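Local coordinates for encapsidation protein (Bacillus phage phi29, PDB 5HD9) that is the ATPase of the phage DNA-packaging motor, here its N-terminal ASCE-fold domain, and probably couples ATP hydrolysis to DNA movement, at residues Leu2-Gln7 with Asn174-Val179; Pro54-Val59 with Lys78-Tyr83; Asp13-Phe18 with Asn136-Val141. One frame throughout, in Å; residues are numbered along the deposited sequence.

Contact 1: residues Leu2-Gln7 with Asn174-Val179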
loop_
_atom_site.group_PDB
_atom_site.type_symbol
_atom_site.label_atom_id
_atom_site.label_comp_id
_atom_site.label_asym_id
_atom_site.label_seq_id
_atom_site.Cartn_x
_atom_site.Cartn_y
_atom_site.Cartn_z
ATOM N N LEU A 2 -15.666 4.212 -6.389
ATOM C CA LEU A 2 -16.937 4.925 -6.458
ATOM C C LEU A 2 -16.996 6.131 -5.526
ATOM O O LEU A 2 -17.548 7.170 -5.889
ATOM C CB LEU A 2 -18.092 3.976 -6.131
ATOM C CG LEU A 2 -18.472 3.000 -7.244
ATOM C CD1 LEU A 2 -19.352 1.895 -6.693
ATOM C CD2 LEU A 2 -19.174 3.732 -8.379
ATOM N N PHE A 3 -16.429 5.996 -4.331
ATOM C CA PHE A 3 -16.575 7.026 -3.307
ATOM C C PHE A 3 -15.239 7.602 -2.840
ATOM O O PHE A 3 -15.198 8.728 -2.338
ATOM C CB PHE A 3 -17.361 6.463 -2.119
ATOM C CG PHE A 3 -18.742 5.994 -2.486
ATOM C CD1 PHE A 3 -19.700 6.896 -2.918
ATOM C CD2 PHE A 3 -19.082 4.654 -2.409
ATOM C CE1 PHE A 3 -20.971 6.473 -3.265
ATOM C CE2 PHE A 3 -20.352 4.223 -2.754
ATOM C CZ PHE A 3 -21.297 5.134 -3.181
ATOM N N TYR A 4 -14.153 6.847 -3.009
ATOM C CA TYR A 4 -12.816 7.351 -2.686
ATOM C C TYR A 4 -12.005 7.622 -3.948
ATOM O O TYR A 4 -11.781 6.725 -4.759
ATOM C CB TYR A 4 -12.051 6.372 -1.791
ATOM C CG TYR A 4 -10.619 6.809 -1.543
ATOM C CD1 TYR A 4 -10.335 7.863 -0.685
ATOM C CD2 TYR A 4 -9.558 6.184 -2.185
ATOM C CE1 TYR A 4 -9.032 8.277 -0.461
ATOM C CE2 TYR A 4 -8.251 6.588 -1.965
ATOM C CZ TYR A 4 -7.993 7.635 -1.105
ATOM O OH TYR A 4 -6.693 8.042 -0.890
ATOM N N ASN A 5 -11.570 8.870 -4.097
ATOM C CA ASN A 5 -10.754 9.294 -5.230
ATOM C C ASN A 5 -9.322 9.561 -4.772
ATOM O O ASN A 5 -9.076 10.548 -4.080
ATOM C CB ASN A 5 -11.344 10.554 -5.871
ATOM C CG ASN A 5 -10.627 10.954 -7.149
ATOM O OD1 ASN A 5 -9.615 10.359 -7.526
ATOM N ND2 ASN A 5 -11.151 11.973 -7.824
ATOM N N PRO A 6 -8.371 8.690 -5.151
ATOM C CA PRO A 6 -7.005 8.874 -4.650
ATOM C C PRO A 6 -6.220 9.965 -5.378
ATOM O O PRO A 6 -5.052 10.177 -5.049
ATOM C CB PRO A 6 -6.366 7.507 -4.892
ATOM C CG PRO A 6 -7.046 7.003 -6.111
ATOM C CD PRO A 6 -8.473 7.501 -6.020
ATOM N N GLN A 7 -6.844 10.639 -6.342
ATOM C CA GLN A 7 -6.137 11.615 -7.170
ATOM C C GLN A 7 -5.452 12.696 -6.339
ATOM O O GLN A 7 -4.278 12.993 -6.556
ATOM C CB GLN A 7 -7.092 12.273 -8.168
ATOM C CG GLN A 7 -6.419 13.317 -9.061
ATOM C CD GLN A 7 -7.395 14.037 -9.972
ATOM O OE1 GLN A 7 -7.341 13.898 -11.194
ATOM N NE2 GLN A 7 -8.288 14.821 -9.379
ATOM N N ASN A 174 -8.684 17.260 12.588
ATOM C CA ASN A 174 -9.679 18.101 11.921
ATOM C C ASN A 174 -9.400 18.282 10.426
ATOM O O ASN A 174 -10.211 18.866 9.711
ATOM C CB ASN A 174 -9.753 19.482 12.584
ATOM C CG ASN A 174 -10.324 19.429 13.987
ATOM O OD1 ASN A 174 -10.823 18.396 14.429
ATOM N ND2 ASN A 174 -10.265 20.556 14.693
ATOM N N LYS A 175 -8.254 17.787 9.963
ATOM C CA LYS A 175 -7.838 17.963 8.570
ATOM C C LYS A 175 -7.905 16.655 7.788
ATOM O O LYS A 175 -7.487 15.611 8.289
ATOM C CB LYS A 175 -6.407 18.507 8.503
ATOM C CG LYS A 175 -6.207 19.893 9.095
ATOM C CD LYS A 175 -4.736 20.297 9.017
ATOM C CE LYS A 175 -4.516 21.746 9.423
ATOM N NZ LYS A 175 -3.580 21.873 10.577
ATOM N N ARG A 176 -8.414 16.704 6.558
ATOM C CA ARG A 176 -8.353 15.528 5.702
ATOM C C ARG A 176 -6.898 15.231 5.364
ATOM O O ARG A 176 -6.493 14.075 5.352
ATOM C CB ARG A 176 -9.156 15.697 4.411
ATOM C CG ARG A 176 -9.021 14.469 3.505
ATOM C CD ARG A 176 -9.945 14.475 2.299
ATOM N NE ARG A 176 -9.732 13.275 1.488
ATOM C CZ ARG A 176 -10.608 12.778 0.618
ATOM N NH1 ARG A 176 -11.778 13.369 0.432
ATOM N NH2 ARG A 176 -10.311 11.680 -0.064
ATOM N N PHE A 177 -6.120 16.278 5.099
ATOM C CA PHE A 177 -4.716 16.122 4.731
ATOM C C PHE A 177 -3.773 16.816 5.706
ATOM O O PHE A 177 -3.827 18.035 5.887
ATOM C CB PHE A 177 -4.464 16.665 3.321
ATOM C CG PHE A 177 -5.118 15.862 2.234
ATOM C CD1 PHE A 177 -4.564 14.665 1.811
ATOM C CD2 PHE A 177 -6.283 16.306 1.632
ATOM C CE1 PHE A 177 -5.161 13.925 0.811
ATOM C CE2 PHE A 177 -6.886 15.565 0.632
ATOM C CZ PHE A 177 -6.323 14.377 0.221
ATOM N N ASN A 178 -2.925 16.016 6.340
ATOM C CA ASN A 178 -1.777 16.514 7.083
ATOM C C ASN A 178 -0.525 16.286 6.250
ATOM O O ASN A 178 -0.163 15.145 5.958
ATOM C CB ASN A 178 -1.657 15.822 8.439
ATOM C CG ASN A 178 -2.638 16.365 9.452
ATOM O OD1 ASN A 178 -2.301 17.238 10.250
ATOM N ND2 ASN A 178 -3.865 15.858 9.420
ATOM N N VAL A 179 0.131 17.379 5.879
ATOM C CA VAL A 179 1.188 17.347 4.876
ATOM C C VAL A 179 2.559 17.598 5.490
ATOM O O VAL A 179 2.734 18.515 6.292
ATOM C CB VAL A 179 0.935 18.398 3.771
ATOM C CG1 VAL A 179 1.985 18.287 2.668
ATOM C CG2 VAL A 179 -0.465 18.237 3.196
#

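Contact 2: residues Pro54-Val59 with Lys78-Tyr83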
loop_
_atom_site.group_PDB
_atom_site.type_symbol
_atom_site.label_atom_id
_atom_site.label_comp_id
_atom_site.label_asym_id
_atom_site.label_seq_id
_atom_site.Cartn_x
_atom_site.Cartn_y
_atom_site.Cartn_z
ATOM N N PRO A 54 -0.310 -14.985 7.559
ATOM C CA PRO A 54 -1.725 -15.362 7.463
ATOM C C PRO A 54 -2.598 -14.309 6.790
ATOM O O PRO A 54 -3.666 -14.637 6.272
ATOM C CB PRO A 54 -2.135 -15.547 8.930
ATOM C CG PRO A 54 -1.135 -14.762 9.699
ATOM C CD PRO A 54 0.139 -14.966 8.960
ATOM N N GLU A 55 -2.143 -13.062 6.794
ATOM C CA GLU A 55 -2.884 -11.979 6.161
ATOM C C GLU A 55 -2.869 -12.125 4.641
ATOM O O GLU A 55 -3.628 -11.455 3.936
ATOM C CB GLU A 55 -2.300 -10.629 6.578
ATOM C CG GLU A 55 -2.232 -10.445 8.085
ATOM C CD GLU A 55 -1.837 -9.041 8.486
ATOM O OE1 GLU A 55 -2.619 -8.103 8.223
ATOM O OE2 GLU A 55 -0.745 -8.877 9.067
ATOM N N LEU A 56 -2.005 -13.009 4.147
ATOM C CA LEU A 56 -1.900 -13.297 2.720
ATOM C C LEU A 56 -2.369 -14.719 2.401
ATOM O O LEU A 56 -2.079 -15.250 1.331
ATOM C CB LEU A 56 -0.456 -13.104 2.248
ATOM C CG LEU A 56 0.033 -11.653 2.213
ATOM C CD1 LEU A 56 1.549 -11.600 2.147
ATOM C CD2 LEU A 56 -0.581 -10.914 1.040
ATOM N N ALA A 57 -3.103 -15.328 3.329
ATOM C CA ALA A 57 -3.565 -16.703 3.162
ATOM C C ALA A 57 -4.462 -16.863 1.936
ATOM O O ALA A 57 -4.487 -17.927 1.314
ATOM C CB ALA A 57 -4.304 -17.164 4.411
ATOM N N LYS A 58 -5.190 -15.805 1.592
ATOM C CA LYS A 58 -6.147 -15.841 0.489
ATOM C C LYS A 58 -5.720 -14.912 -0.645
ATOM O O LYS A 58 -6.552 -14.399 -1.394
ATOM C CB LYS A 58 -7.548 -15.461 0.988
ATOM C CG LYS A 58 -8.155 -16.486 1.938
ATOM C CD LYS A 58 -9.644 -16.246 2.180
ATOM C CE LYS A 58 -9.891 -15.155 3.216
ATOM N NZ LYS A 58 -11.322 -15.102 3.636
ATOM N N VAL A 59 -4.414 -14.707 -0.778
ATOM C CA VAL A 59 -3.894 -13.774 -1.772
ATOM C C VAL A 59 -4.209 -14.243 -3.195
ATOM O O VAL A 59 -4.122 -13.467 -4.142
ATOM C CB VAL A 59 -2.365 -13.578 -1.614
ATOM C CG1 VAL A 59 -1.604 -14.835 -2.026
ATOM C CG2 VAL A 59 -1.892 -12.370 -2.414
ATOM N N LYS A 78 0.105 -16.478 -8.864
ATOM C CA LYS A 78 0.772 -17.758 -8.649
ATOM C C LYS A 78 1.633 -17.634 -7.404
ATOM O O LYS A 78 2.596 -16.869 -7.389
ATOM C CB LYS A 78 1.642 -18.162 -9.841
ATOM C CG LYS A 78 0.995 -18.052 -11.208
ATOM C CD LYS A 78 1.955 -18.598 -12.252
ATOM C CE LYS A 78 1.606 -18.157 -13.657
ATOM N NZ LYS A 78 2.710 -18.487 -14.602
ATOM N N GLY A 79 1.292 -18.384 -6.365
ATOM C CA GLY A 79 1.945 -18.217 -5.082
ATOM C C GLY A 79 1.705 -16.805 -4.584
ATOM O O GLY A 79 0.560 -16.369 -4.480
ATOM N N ARG A 80 2.790 -16.088 -4.300
ATOM C CA ARG A 80 2.710 -14.709 -3.827
ATOM C C ARG A 80 3.175 -13.714 -4.897
ATOM O O ARG A 80 3.694 -12.648 -4.575
ATOM C CB ARG A 80 3.544 -14.540 -2.550
ATOM C CG ARG A 80 2.888 -15.113 -1.301
ATOM C CD ARG A 80 3.602 -14.677 -0.028
ATOM N NE ARG A 80 4.897 -15.334 0.144
ATOM C CZ ARG A 80 6.074 -14.813 -0.201
ATOM N NH1 ARG A 80 6.160 -13.604 -0.746
ATOM N NH2 ARG A 80 7.181 -15.513 0.010
ATOM N N ARG A 81 2.981 -14.066 -6.166
ATOM C CA ARG A 81 3.377 -13.199 -7.271
ATOM C C ARG A 81 2.210 -12.899 -8.201
ATOM O O ARG A 81 1.346 -13.745 -8.432
ATOM C CB ARG A 81 4.521 -13.829 -8.061
ATOM C CG ARG A 81 5.776 -14.033 -7.235
ATOM C CD ARG A 81 6.981 -14.343 -8.107
ATOM N NE ARG A 81 8.174 -14.608 -7.305
ATOM C CZ ARG A 81 8.500 -15.795 -6.800
ATOM N NH1 ARG A 81 7.726 -16.854 -7.007
ATOM N NH2 ARG A 81 9.609 -15.925 -6.085
ATOM N N PHE A 82 2.210 -11.681 -8.735
ATOM C CA PHE A 82 1.123 -11.181 -9.563
ATOM C C PHE A 82 1.561 -11.078 -11.016
ATOM O O PHE A 82 2.634 -10.546 -11.310
ATOM C CB PHE A 82 0.661 -9.814 -9.058
ATOM C CG PHE A 82 0.181 -9.822 -7.631
ATOM C CD1 PHE A 82 -0.817 -10.693 -7.222
ATOM C CD2 PHE A 82 0.737 -8.964 -6.695
ATOM C CE1 PHE A 82 -1.257 -10.700 -5.910
ATOM C CE2 PHE A 82 0.302 -8.969 -5.384
ATOM C CZ PHE A 82 -0.695 -9.838 -4.990
ATOM N N TYR A 83 0.722 -11.582 -11.918
ATOM C CA TYR A 83 1.009 -11.548 -13.348
ATOM C C TYR A 83 -0.109 -10.852 -14.111
ATOM O O TYR A 83 -1.290 -11.064 -13.832
ATOM C CB TYR A 83 1.208 -12.966 -13.888
ATOM C CG TYR A 83 2.286 -13.725 -13.162
ATOM C CD1 TYR A 83 2.042 -14.289 -11.919
ATOM C CD2 TYR A 83 3.554 -13.866 -13.712
ATOM C CE1 TYR A 83 3.027 -14.976 -11.243
ATOM C CE2 TYR A 83 4.547 -14.554 -13.044
ATOM C CZ TYR A 83 4.279 -15.107 -11.809
ATOM O OH TYR A 83 5.265 -15.792 -11.138
#

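Contact 3: residues Asp13-Phe18 with Asn136-Val141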
loop_
_atom_site.group_PDB
_atom_site.type_symbol
_atom_site.label_atom_id
_atom_site.label_comp_id
_atom_site.label_asym_id
_atom_site.label_seq_id
_atom_site.Cartn_x
_atom_site.Cartn_y
_atom_site.Cartn_z
ATOM N N ASP A 13 2.517 13.653 -4.314
ATOM C CA ASP A 13 3.762 13.077 -4.804
ATOM C C ASP A 13 4.743 12.774 -3.665
ATOM O O ASP A 13 5.955 12.919 -3.827
ATOM C CB ASP A 13 4.403 14.031 -5.821
ATOM C CG ASP A 13 5.054 13.303 -6.979
ATOM O OD1 ASP A 13 5.508 12.155 -6.789
ATOM O OD2 ASP A 13 5.110 13.885 -8.085
ATOM N N ARG A 14 4.218 12.353 -2.516
ATOM C CA ARG A 14 5.060 12.022 -1.365
ATOM C C ARG A 14 5.483 10.555 -1.416
ATOM O O ARG A 14 4.730 9.702 -1.880
ATOM C CB ARG A 14 4.327 12.318 -0.048
ATOM C CG ARG A 14 3.914 13.781 0.141
ATOM C CD ARG A 14 5.041 14.736 -0.243
ATOM N NE ARG A 14 4.965 16.027 0.444
ATOM C CZ ARG A 14 4.536 17.167 -0.098
ATOM N NH1 ARG A 14 4.111 17.219 -1.356
ATOM N NH2 ARG A 14 4.531 18.273 0.634
ATOM N N ILE A 15 6.691 10.271 -0.934
ATOM C CA ILE A 15 7.236 8.916 -0.962
ATOM C C ILE A 15 6.501 8.006 0.013
ATOM O O ILE A 15 6.353 6.808 -0.238
ATOM C CB ILE A 15 8.744 8.903 -0.614
ATOM C CG1 ILE A 15 9.539 9.726 -1.628
ATOM C CG2 ILE A 15 9.284 7.478 -0.560
ATOM C CD1 ILE A 15 9.507 9.193 -3.035
ATOM N N LEU A 16 6.052 8.583 1.124
ATOM C CA LEU A 16 5.367 7.829 2.172
ATOM C C LEU A 16 3.975 8.412 2.410
ATOM O O LEU A 16 3.825 9.612 2.630
ATOM C CB LEU A 16 6.200 7.846 3.458
ATOM C CG LEU A 16 6.200 6.627 4.384
ATOM C CD1 LEU A 16 6.429 5.317 3.647
ATOM C CD2 LEU A 16 7.272 6.815 5.447
ATOM N N ASN A 17 2.958 7.558 2.342
ATOM C CA ASN A 17 1.568 7.985 2.477
ATOM C C ASN A 17 0.794 7.078 3.426
ATOM O O ASN A 17 0.897 5.852 3.345
ATOM C CB ASN A 17 0.872 8.001 1.112
ATOM C CG ASN A 17 1.596 8.858 0.093
ATOM O OD1 ASN A 17 1.297 10.042 -0.063
ATOM N ND2 ASN A 17 2.547 8.261 -0.614
ATOM N N PHE A 18 0.021 7.690 4.320
ATOM C CA PHE A 18 -0.814 6.953 5.264
ATOM C C PHE A 18 -2.273 7.388 5.133
ATOM O O PHE A 18 -2.614 8.524 5.448
ATOM C CB PHE A 18 -0.335 7.171 6.702
ATOM C CG PHE A 18 1.137 6.930 6.898
ATOM C CD1 PHE A 18 2.044 7.967 6.770
ATOM C CD2 PHE A 18 1.611 5.670 7.222
ATOM C CE1 PHE A 18 3.398 7.753 6.952
ATOM C CE2 PHE A 18 2.966 5.451 7.404
ATOM C CZ PHE A 18 3.857 6.497 7.270
ATOM N N ASN A 136 13.836 -0.473 4.765
ATOM C CA ASN A 136 14.784 -1.273 3.996
ATOM C C ASN A 136 14.153 -1.799 2.709
ATOM O O ASN A 136 14.779 -1.783 1.648
ATOM C CB ASN A 136 15.310 -2.442 4.831
ATOM C CG ASN A 136 16.308 -3.299 4.071
ATOM O OD1 ASN A 136 15.957 -4.345 3.530
ATOM N ND2 ASN A 136 17.559 -2.852 4.022
ATOM N N LEU A 137 12.911 -2.260 2.810
ATOM C CA LEU A 137 12.169 -2.737 1.649
ATOM C C LEU A 137 12.056 -1.632 0.602
ATOM O O LEU A 137 12.285 -1.867 -0.583
ATOM C CB LEU A 137 10.780 -3.229 2.071
ATOM C CG LEU A 137 9.923 -3.980 1.046
ATOM C CD1 LEU A 137 8.892 -4.828 1.770
ATOM C CD2 LEU A 137 9.220 -3.042 0.082
HETATM N N MSE A 138 11.720 -0.426 1.050
HETATM C CA MSE A 138 11.547 0.710 0.151
HETATM C C MSE A 138 12.844 1.077 -0.568
HETATM O O MSE A 138 12.855 1.238 -1.788
HETATM C CB MSE A 138 11.018 1.919 0.929
HETATM C CG MSE A 138 9.593 1.739 1.415
HETATM SE SE MSE A 138 8.995 3.159 2.600
HETATM C CE MSE A 138 9.152 4.640 1.349
ATOM N N ASP A 139 13.936 1.210 0.177
ATOM C CA ASP A 139 15.215 1.549 -0.438
ATOM C C ASP A 139 15.676 0.448 -1.386
ATOM O O ASP A 139 16.334 0.721 -2.390
ATOM C CB ASP A 139 16.292 1.795 0.620
ATOM C CG ASP A 139 16.676 3.264 0.746
ATOM O OD1 ASP A 139 16.513 4.041 -0.220
ATOM O OD2 ASP A 139 17.167 3.643 1.824
ATOM N N THR A 140 15.336 -0.798 -1.069
ATOM C CA THR A 140 15.755 -1.921 -1.897
ATOM C C THR A 140 15.108 -1.864 -3.283
ATOM O O THR A 140 15.780 -2.080 -4.292
ATOM C CB THR A 140 15.415 -3.276 -1.229
ATOM O OG1 THR A 140 16.157 -3.413 -0.012
ATOM C CG2 THR A 140 15.761 -4.444 -2.149
ATOM N N VAL A 141 13.811 -1.567 -3.336
ATOM C CA VAL A 141 13.064 -1.672 -4.589
ATOM C C VAL A 141 12.864 -0.333 -5.307
ATOM O O VAL A 141 12.627 -0.316 -6.516
ATOM C CB VAL A 141 11.677 -2.329 -4.362
ATOM C CG1 VAL A 141 11.846 -3.704 -3.735
ATOM C CG2 VAL A 141 10.769 -1.447 -3.506
#

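Contact 1: residues Leu2-Gln7 with Asn174-Val179
Y4 and R176 meet through one flank of the tyrosine ring and a single guanidinium nitrogen. NH2 of R176 lies 3.7 Å from CE1 of Y4 and 3.9 Å from its CD1. The two flat groups are inclined by 28°, but they do not stack: CE1 sits beyond the edge of the guanidinium, near its plane, while NH2 approaches the ring at a slant. R176 gets there by full extension, with CG anti to the backbone N (chi1 177°) and the chain straight on to NE. The same nitrogen comes within 4.4 Å of N5 O, too far for a bond.

Polar bonding converges on a third residue outside both segments, E186 of strand 183-186. OE2 of E186 forms a salt bridge with R176 NH2, and OE1 of E186 is hydrogen-bonded to Y4 OH, so one carboxylate serves both side chains.

Local bonds and packing flank the contact. N5 OD1 accepts from Q7 N at 3.0 Å, a capping bond at the start of helix 7-11 whose donor stands above the carbonyl plane. In segment 174-179, CG of R176 rests 3.7 Å above one face of the F177 ring, toward its rim, and F177 in turn packs on K8 and M9 of that helix. Y4 also touches A30 and K27 of helix 26-42, the latter part of a probable Walker A motif.

With only 70 Å² buried directly, the N-terminal loop and the approach to edge strand 177-179 are joined by this small touch and by the shared partner E186, alongside the packing of F177 on helix 7-11. The carboxylate takes both the arginine and the tyrosine hydroxyl, and so probably holds the two side chains together.

Contact 2: residues Pro54-Val59 with Lys78-Tyr83
V59 points both of its methyl groups at segment 78-83, one at an aromatic ring and the other at a backbone carbonyl. CG2 meets the far end of the F82 ring, 3.8 Å from CZ and 3.9 Å from CE1, and comes to it at a slant. CG1, turned between the backbone N and the carbonyl carbon (chi1 70°), lies 3.6 Å from G79 O. A looser pair runs alongside: CD1 of L56 is 4.3 Å from CD of R80, touching the aliphatic part of the arginine and leaving the guanidinium to other partners.

Two turns present these groups. L56 to V59 is a type I turn closed by V59 N to L56 O, which brings both apolar side chains to bear on segment 78-83. K78 to R81 is a type II' turn with G79 at positive phi; K78 and R81 form its hydrogen-bonded closing pair, joining strands 75-78 and 81-84 in a tight hairpin.

That hairpin is the outer end of the large mixed sheet, and the loop after strand 45-50 folds against it. L56, V59 and F82 all pack on A92 of the adjacent strand 87-94, whose A92 O also accepts from R80 NH1, while R80 NH2 forms a salt bridge with E101 of helix 98-101. F82 stacks with Y62 and, like L56, reaches Y48 on strand 45-50.

Contact 3: residues Asp13-Phe18 with Asn136-Val141
Helix 130-141 covers part of the central sheet of this ASCE-type P-loop NTPase fold, and here it reaches the start of strand 16-19, which leads toward the probable Walker A loop. I15 and L16 receive a single helix side chain, M138, present as selenomethionine. Its terminal methyl CE lies 3.4 Å from CG2 of I15, closer than usual for two carbons. CD1 of L16 spans the last bond of the same side chain, 3.5 Å from SE and 3.6 Å from CE. M138 runs straight out from the helix and then bends at its last torsion (chi3 62°), which puts CE beside I15. The leucine side chain crosses it at about a right angle, whereas the isoleucine meets it more obliquely.

Just beside this apolar junction, N17 ND2 donates to R14 O at 2.9 Å from above the carbonyl plane and also to C150 O of strand 149-153, tying the turn before the strand to its neighbour in the sheet.

M138 also touches I112 of strand 109-115 and C150 of strand 149-153, so the side chain packs against the sheet. The chemistry across the contact is purely apolar: one long side chain, bent at its end, bridges helix and strand, and the junction rests on dispersion and burial, with one carbon pair pressed tighter than usual.

How the contacts relate
All three contacts reach the same mixed sheet at different places. Contact 3 is buried, nearer the middle, where a helix covers the sheet; contacts 1 and 2 are only partly buried and lie on opposite sides of the chain's centre, their own centres 28 Å apart. Contact 1 belongs to the end with strand 177-179, contact 2 to the end with hairpin 75-84. Contacts 1 and 3 touch, V179 packing on R14, whereas contact 2 meets neither. Chemistry follows place: contact 3 is wholly apolar, contact 2 sets methyls against a ring and the aliphatic part of an arginine whose charged end pairs with E101, and contact 1 is polar, with arginine and tyrosine sharing one glutamate.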